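Long-range contacts in arylmalonate decarboxylase (Bordetella bronchiseptica, PDB 3IP8), which catalyses the cofactor-independent decarboxylation of 2-aryl-2-methylmalonates to 2-arylpropionates, replacing the lost carboxylate with a proton: residues 41-46 / 154-159; 73-78 / 102-107; 120-125 / 183-188. One frame throughout, in Å; residues are numbered along the deposited sequence.

How the contacts relate
Two four-stranded parallel sheets, each with strand order 2-1-3-4, flank the bound benzylphosphonate, and the three contacts show how loops and strand ends build one pocket. From the N terminus, 41-46, in the loop after strand 33-37 and running into helix 45-51, pairs with 154-159, closing contact 1 across the two halves. Nested inside that loop, contact 2 joins 73-78 to 102-107 within the first half. Strand 120-124 follows, still inside the loop of contact 1, but its partner 183-188 comes after 154-159, so contacts 1 and 3 cross. Contact 3, in series with contact 2, closes a loop between adjacent strands of the second sheet. All three touch the ligand.

Contact 1 (41-46 / 154-159); sequences GSVTPE and TGVEAM. With B85 (benzylphosphonic acid), chain B.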
# COMPACT_ATOMS: atom_id res chain seq x y z
N GLY A 41 -12.92 -0.02 -10.97
CA GLY A 41 -14.24 -0.61 -10.83
C GLY A 41 -14.33 -1.86 -9.97
O GLY A 41 -15.40 -2.18 -9.46
N SER A 42 -13.21 -2.58 -9.84
CA SER A 42 -13.15 -3.78 -9.01
C SER A 42 -11.69 -4.09 -8.71
O SER A 42 -10.78 -3.72 -9.48
CB SER A 42 -13.82 -4.97 -9.70
OG SER A 42 -13.09 -5.40 -10.83
N VAL A 43 -11.47 -4.77 -7.59
CA VAL A 43 -10.14 -5.15 -7.15
C VAL A 43 -9.88 -6.52 -7.74
O VAL A 43 -9.83 -7.53 -7.03
CB VAL A 43 -10.02 -5.11 -5.62
CG1 VAL A 43 -8.59 -5.36 -5.19
CG2 VAL A 43 -10.46 -3.73 -5.10
N THR A 44 -9.75 -6.55 -9.06
CA THR A 44 -9.49 -7.76 -9.83
C THR A 44 -8.61 -7.38 -11.01
O THR A 44 -8.58 -6.21 -11.39
CB THR A 44 -10.79 -8.35 -10.43
OG1 THR A 44 -11.36 -7.43 -11.38
CG2 THR A 44 -11.81 -8.64 -9.34
N PRO A 45 -7.89 -8.37 -11.61
CA PRO A 45 -7.06 -8.09 -12.79
C PRO A 45 -7.84 -7.43 -13.93
O PRO A 45 -7.31 -6.52 -14.54
CB PRO A 45 -6.56 -9.48 -13.21
CG PRO A 45 -6.47 -10.21 -11.90
CD PRO A 45 -7.68 -9.75 -11.12
N GLU A 46 -9.07 -7.86 -14.18
CA GLU A 46 -9.88 -7.22 -15.21
C GLU A 46 -10.14 -5.76 -14.86
O GLU A 46 -10.11 -4.87 -15.73
CB GLU A 46 -11.20 -7.97 -15.38
CG GLU A 46 -11.03 -9.40 -15.92
CD GLU A 46 -10.44 -10.40 -14.91
OE1 GLU A 46 -10.52 -10.19 -13.67
OE2 GLU A 46 -9.90 -11.44 -15.38
N THR A 154 -14.04 -7.78 -3.65
CA THR A 154 -13.69 -7.14 -4.92
C THR A 154 -14.16 -5.70 -5.03
O THR A 154 -13.78 -5.01 -5.96
CB THR A 154 -14.23 -7.91 -6.14
OG1 THR A 154 -15.66 -8.07 -6.00
CG2 THR A 154 -13.58 -9.26 -6.23
N GLY A 155 -14.97 -5.24 -4.08
CA GLY A 155 -15.44 -3.86 -4.10
C GLY A 155 -14.30 -2.92 -3.75
O GLY A 155 -13.48 -3.23 -2.88
N VAL A 156 -14.24 -1.79 -4.43
CA VAL A 156 -13.19 -0.79 -4.21
C VAL A 156 -13.53 0.12 -3.02
O VAL A 156 -12.84 0.14 -2.00
CB VAL A 156 -13.00 0.05 -5.48
CG1 VAL A 156 -12.00 1.18 -5.22
CG2 VAL A 156 -12.54 -0.84 -6.62
N GLU A 157 -14.62 0.86 -3.13
CA GLU A 157 -15.04 1.73 -2.05
C GLU A 157 -15.44 0.92 -0.80
O GLU A 157 -15.32 1.41 0.33
CB GLU A 157 -16.17 2.64 -2.54
CG GLU A 157 -15.73 3.75 -3.51
CD GLU A 157 -15.51 3.29 -4.97
OE1 GLU A 157 -15.86 2.14 -5.34
OE2 GLU A 157 -14.99 4.11 -5.75
N ALA A 158 -15.91 -0.31 -1.01
CA ALA A 158 -16.30 -1.21 0.07
C ALA A 158 -15.18 -1.44 1.10
O ALA A 158 -15.44 -1.73 2.28
CB ALA A 158 -16.75 -2.55 -0.52
N MET A 159 -13.93 -1.31 0.65
CA MET A 159 -12.80 -1.60 1.54
C MET A 159 -12.80 -0.72 2.79
O MET A 159 -12.41 -1.17 3.88
CB MET A 159 -11.48 -1.39 0.77
CG MET A 159 -11.23 -2.35 -0.37
SD MET A 159 -11.19 -4.09 0.16
CE MET A 159 -10.82 -4.86 -1.42
C1 B85 B . -8.76 -0.52 -2.88
C2 B85 B . -9.42 0.70 -2.58
C3 B85 B . -8.69 1.86 -2.44
C4 B85 B . -7.22 1.85 -2.57
C5 B85 B . -6.57 0.66 -2.86
C6 B85 B . -7.34 -0.53 -3.01
C7 B85 B . -6.74 -1.91 -3.22
P8 B85 B . -4.93 -2.05 -3.50
O9 B85 B . -4.09 -1.52 -2.25
O10 B85 B . -4.53 -3.56 -3.87
O11 B85 B . -4.61 -1.22 -4.69
O HOH W 1 -16.39 -1.27 -6.36
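Val-43 and Thr-154 supply the backbone tie between two loops that belong to different halves of the protein. The amide N of Val-43 donates to Thr-154 O at 2.8 Å, with a nearly straight N-H...O angle of 165° and the donor tilted 21° from the carbonyl plane. Ser-42 CA brings a C-H toward the same oxygen.

The tight part lies on the buried pocket side. Val-43 sits at the centre of an inverse gamma turn with its CB directed toward 154-159; CG2, anti to the carbonyl carbon, is the branch that does the touching. It meets Val-156 CG2 at 3.9 Å and the terminal methyl CE of Met-159 at the same separation. Val-156 divides its two methyls: CG2 packs over the backbone of Ser-42, while CG1 turns to the ligand ring, 3.7 Å from C2 of the benzylphosphonate, to which Val-156 O comes nearer still (3.5 Å). In Met-159, chi1 of -66° sets CG against the ligand ring, and the bend at chi2 swings the sulfur and CE back toward Val-43. Gly-155 O is buried here without a polar partner.

By contrast, the threonine and Gly-41 side is partly exposed and water-bridged. Thr-44 and Thr-154 are inclined to each other, and their CG2 methyls make the nearest approach, a close 3.6 Å. The hydroxyls of Ser-42 and Thr-44 bond to each other at 2.7 Å, and Thr-44 OG1 also caps Gly-47 N in helix 45-51. At the outer end a water accepts from Val-156 N at 2.9 Å and gives a weak bond to Gly-41 O.

Hydrophobic branches inside with hydroxyls and water outside mark a loop-to-loop closure over an active-site cleft, here a pocket wall packed against the ligand ring.

Contact 2 (73-78 / 102-107); sequences MGTSLS and TTMSTA. With B85 (benzylphosphonic acid), chain B.
Met-73 and Met-104 meet where two neighbouring parallel strands of the first sheet give way to helices, the carboxyl-end edge at which alpha/beta folds of this kind build their binding sites. The two side chains cross at about a right angle, and the methyl carbons, Met-73 CE and Met-104 CE, stand 3.5 Å apart, closer than usual van der Waals contact. Met-73 is folded back at both chi2 and chi3, which brings its sulfur as well as its methyl against Met-104 CE.

At Gly-74 the backbone itself is the surface: its N and O both lie against Met-104 CB. Thr-75 faces two ways. Its N and OG1 both donate to phosphonate oxygen O9, the hydroxyl at 2.6 Å, while the Met-104 sulfur lies 3.1 Å from Thr-75 OG1. Met-104 CG is anti to the backbone N (chi1 -174°), a setting that extends the chain toward Thr-75 before the bend at chi3 carries CE to Met-73. Ser-211 gives Thr-75 OG1 a further partner.

Ser-76 takes no part in the contact with 102-107 but adds to the phosphonate grip, which Gly-189 N shares: its N donates to O10 at 2.7 Å with an angle of 160°, and its OG lies unusually close to O10 (2.4 Å), a length to be read with caution. Tyr-48 is hydrogen-bonded to that hydroxyl. These donors form an oxyanion hole, consistent with the dioxyanion hole known for this enzyme.

Ser-78 ends the walk. Its CB is directed toward the start of helix 104-114, where Thr-103, also bonded to Asn-86, is the N-cap. Ser-78 OG receives two donors from a single residue, Ser-105 OG at 2.8 Å and Ser-105 N at 3.2 Å.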
# COMPACT_ATOMS: atom_id res chain seq x y z
N MET A 73 -0.81 5.06 -5.35
CA MET A 73 -1.24 4.48 -4.08
C MET A 73 -2.23 3.34 -4.29
O MET A 73 -3.36 3.35 -3.80
CB MET A 73 -1.82 5.60 -3.20
CG MET A 73 -0.73 6.60 -2.78
SD MET A 73 0.31 5.96 -1.41
CE MET A 73 -0.85 6.08 -0.02
N GLY A 74 -1.77 2.34 -5.03
CA GLY A 74 -2.53 1.11 -5.21
C GLY A 74 -1.54 -0.04 -5.16
O GLY A 74 -0.55 0.00 -5.88
N THR A 75 -1.77 -1.00 -4.27
CA THR A 75 -0.87 -2.16 -4.13
C THR A 75 -1.07 -3.14 -5.30
O THR A 75 -0.16 -3.36 -6.13
CB THR A 75 -1.09 -2.89 -2.78
OG1 THR A 75 -1.60 -1.95 -1.82
CG2 THR A 75 0.22 -3.46 -2.27
N SER A 76 -2.27 -3.71 -5.40
CA SER A 76 -2.49 -4.70 -6.44
C SER A 76 -2.41 -4.10 -7.83
O SER A 76 -1.95 -4.77 -8.73
CB SER A 76 -3.80 -5.48 -6.23
OG SER A 76 -4.89 -4.59 -6.06
N LEU A 77 -2.81 -2.84 -8.02
CA LEU A 77 -2.62 -2.19 -9.31
C LEU A 77 -1.17 -2.20 -9.76
O LEU A 77 -0.87 -2.22 -10.96
CB LEU A 77 -3.08 -0.73 -9.22
CG LEU A 77 -4.51 -0.48 -9.68
CD1 LEU A 77 -4.91 0.93 -9.30
CD2 LEU A 77 -4.63 -0.72 -11.17
N SER A 78 -0.26 -2.13 -8.78
CA SER A 78 1.16 -2.09 -9.10
C SER A 78 1.87 -3.44 -9.04
O SER A 78 2.96 -3.57 -9.62
CB SER A 78 1.92 -1.01 -8.30
OG SER A 78 1.76 -1.12 -6.87
N THR A 102 6.89 6.82 -7.18
CA THR A 102 6.95 5.56 -6.45
C THR A 102 5.59 4.89 -6.56
O THR A 102 4.67 5.44 -7.17
CB THR A 102 7.38 5.78 -4.98
OG1 THR A 102 7.64 4.51 -4.37
CG2 THR A 102 6.31 6.49 -4.19
N THR A 103 5.45 3.69 -6.01
CA THR A 103 4.18 2.97 -5.96
C THR A 103 3.97 2.38 -4.58
O THR A 103 4.92 2.20 -3.82
CB THR A 103 4.10 1.78 -6.96
OG1 THR A 103 4.94 0.70 -6.52
CG2 THR A 103 4.51 2.21 -8.36
N MET A 104 2.74 2.00 -4.31
CA MET A 104 2.43 1.36 -3.03
C MET A 104 3.06 -0.04 -2.91
O MET A 104 3.37 -0.50 -1.79
CB MET A 104 0.90 1.34 -2.87
CG MET A 104 0.40 0.84 -1.54
SD MET A 104 -1.39 1.07 -1.40
CE MET A 104 -1.43 2.72 -0.73
N SER A 105 3.28 -0.74 -4.03
CA SER A 105 3.95 -2.03 -3.95
C SER A 105 5.41 -1.81 -3.54
O SER A 105 5.94 -2.56 -2.73
CB SER A 105 3.86 -2.77 -5.29
OG SER A 105 2.57 -3.39 -5.41
N THR A 106 6.03 -0.77 -4.09
CA THR A 106 7.38 -0.39 -3.68
C THR A 106 7.40 0.01 -2.21
O THR A 106 8.32 -0.35 -1.48
CB THR A 106 7.94 0.71 -4.58
OG1 THR A 106 8.25 0.12 -5.85
CG2 THR A 106 9.25 1.32 -3.98
N ALA A 107 6.35 0.70 -1.77
CA ALA A 107 6.27 1.15 -0.38
C ALA A 107 6.26 -0.03 0.56
O ALA A 107 6.97 -0.04 1.57
CB ALA A 107 5.01 2.01 -0.16
C1 B85 B . -8.76 -0.52 -2.88
C2 B85 B . -9.42 0.70 -2.58
C3 B85 B . -8.69 1.86 -2.44
C4 B85 B . -7.22 1.85 -2.57
C5 B85 B . -6.57 0.66 -2.86
C6 B85 B . -7.34 -0.53 -3.01
C7 B85 B . -6.74 -1.91 -3.22
P8 B85 B . -4.93 -2.05 -3.50
O9 B85 B . -4.09 -1.52 -2.25
O10 B85 B . -4.53 -3.56 -3.87
O11 B85 B . -4.61 -1.22 -4.69

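Contact 3 (120-125 / 183-188); sequences VALATA and GILLSC. With B85 (benzylphosphonic acid), chain B.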
# COMPACT_ATOMS: atom_id res chain seq x y z
N VAL A 120 7.19 -13.58 5.52
CA VAL A 120 6.08 -12.64 5.68
C VAL A 120 4.71 -13.34 5.57
O VAL A 120 4.42 -14.01 4.58
CB VAL A 120 6.18 -11.47 4.66
CG1 VAL A 120 6.14 -11.96 3.22
CG2 VAL A 120 5.06 -10.44 4.98
N ALA A 121 3.88 -13.18 6.60
CA ALA A 121 2.52 -13.73 6.58
C ALA A 121 1.64 -12.72 5.86
O ALA A 121 1.77 -11.53 6.09
CB ALA A 121 2.02 -13.97 8.02
N LEU A 122 0.73 -13.21 5.02
CA LEU A 122 -0.11 -12.31 4.23
C LEU A 122 -1.51 -12.23 4.82
O LEU A 122 -2.19 -13.26 5.01
CB LEU A 122 -0.21 -12.77 2.77
CG LEU A 122 1.10 -13.06 2.04
CD1 LEU A 122 0.78 -13.37 0.60
CD2 LEU A 122 2.09 -11.89 2.15
N ALA A 123 -1.97 -11.00 5.06
CA ALA A 123 -3.32 -10.75 5.54
C ALA A 123 -3.89 -9.76 4.55
O ALA A 123 -3.40 -8.64 4.47
CB ALA A 123 -3.29 -10.16 6.92
N THR A 124 -4.87 -10.16 3.75
CA THR A 124 -5.28 -9.28 2.66
C THR A 124 -6.78 -9.15 2.53
O THR A 124 -7.55 -9.96 3.05
CB THR A 124 -4.78 -9.73 1.27
OG1 THR A 124 -5.68 -10.72 0.75
CG2 THR A 124 -3.34 -10.30 1.32
N ALA A 125 -7.20 -8.14 1.76
CA ALA A 125 -8.61 -7.99 1.50
C ALA A 125 -9.07 -8.76 0.27
O ALA A 125 -10.25 -8.65 -0.07
CB ALA A 125 -8.98 -6.50 1.34
N GLY A 183 7.11 -11.00 10.16
CA GLY A 183 6.20 -9.87 10.15
C GLY A 183 4.97 -10.22 9.33
O GLY A 183 4.85 -11.33 8.80
N ILE A 184 4.07 -9.25 9.22
CA ILE A 184 2.80 -9.45 8.54
C ILE A 184 2.62 -8.33 7.53
O ILE A 184 2.83 -7.16 7.86
CB ILE A 184 1.62 -9.39 9.54
CG1 ILE A 184 1.75 -10.49 10.61
CG2 ILE A 184 0.27 -9.48 8.81
CD1 ILE A 184 0.96 -10.21 11.88
N LEU A 185 2.27 -8.68 6.29
CA LEU A 185 1.86 -7.68 5.29
C LEU A 185 0.33 -7.63 5.27
O LEU A 185 -0.32 -8.64 4.97
CB LEU A 185 2.39 -8.06 3.90
CG LEU A 185 1.81 -7.18 2.80
CD1 LEU A 185 2.21 -5.70 2.95
CD2 LEU A 185 2.28 -7.69 1.45
N LEU A 186 -0.24 -6.49 5.69
CA LEU A 186 -1.68 -6.28 5.64
C LEU A 186 -1.96 -5.49 4.36
O LEU A 186 -1.71 -4.27 4.30
CB LEU A 186 -2.12 -5.53 6.89
CG LEU A 186 -3.58 -5.10 7.01
CD1 LEU A 186 -4.53 -6.28 6.78
CD2 LEU A 186 -3.79 -4.48 8.39
N SER A 187 -2.40 -6.19 3.32
CA SER A 187 -2.46 -5.59 2.00
C SER A 187 -3.86 -5.22 1.62
O SER A 187 -4.77 -6.05 1.68
CB SER A 187 -1.88 -6.55 0.96
OG SER A 187 -1.62 -5.87 -0.29
N CYS A 188 -3.97 -3.96 1.20
CA CYS A 188 -5.11 -3.28 0.56
C CYS A 188 -5.16 -1.85 1.07
O CYS A 188 -5.41 -1.59 2.26
CB CYS A 188 -6.46 -3.98 0.71
SG CYS A 188 -7.76 -2.98 -0.04
C1 B85 B . -8.76 -0.52 -2.88
C2 B85 B . -9.42 0.70 -2.58
C3 B85 B . -8.69 1.86 -2.44
C4 B85 B . -7.22 1.85 -2.57
C5 B85 B . -6.57 0.66 -2.86
C6 B85 B . -7.34 -0.53 -3.01
C7 B85 B . -6.74 -1.91 -3.22
P8 B85 B . -4.93 -2.05 -3.50
O9 B85 B . -4.09 -1.52 -2.25
O10 B85 B . -4.53 -3.56 -3.87
O11 B85 B . -4.61 -1.22 -4.69
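Val-120 and Leu-185 touch across adjacent parallel strands of the second sheet, part of the Rossmann-like alpha/beta fold of the Asp/Glu racemase clan. The strands run at 27° to one another, with Val-120 opposite Gly-183 and Thr-124 opposite Ser-187. The two side chains cross obliquely: Val-120 CG2, placed anti to the backbone N, lies over Leu-185 CB at 3.7 Å. Leu-122 leans in on the same face, its CD2 toward that CB, and farther along Thr-124 turns its methyl to Ser-187 CB. Leu-134 of helix 128-140 covers this side, while the hydroxyls bond beyond the pair, Thr-124 to Asn-131 and Ser-187 to Tyr-126.

On the other face small residues meet branched ones. Ala-123 CB touches both Ile-184 CG2 and Leu-186 CD1, about 4.1 Å from each, under helix 164-177. The backbone bonds run zigzag, Leu-185 giving and receiving in turn: Leu-185 N to Ala-121 O at 2.9 Å, and Ala-123 N to Leu-185 O.

At the pocket end, Ala-125 N bonds to Ser-187 O, and Ala-125 CB packs on Cys-188 CB at 3.6 Å. With SG anti to its backbone N (chi1 177°), Cys-188 holds its sulfur 3.5 Å from ligand carbon C7.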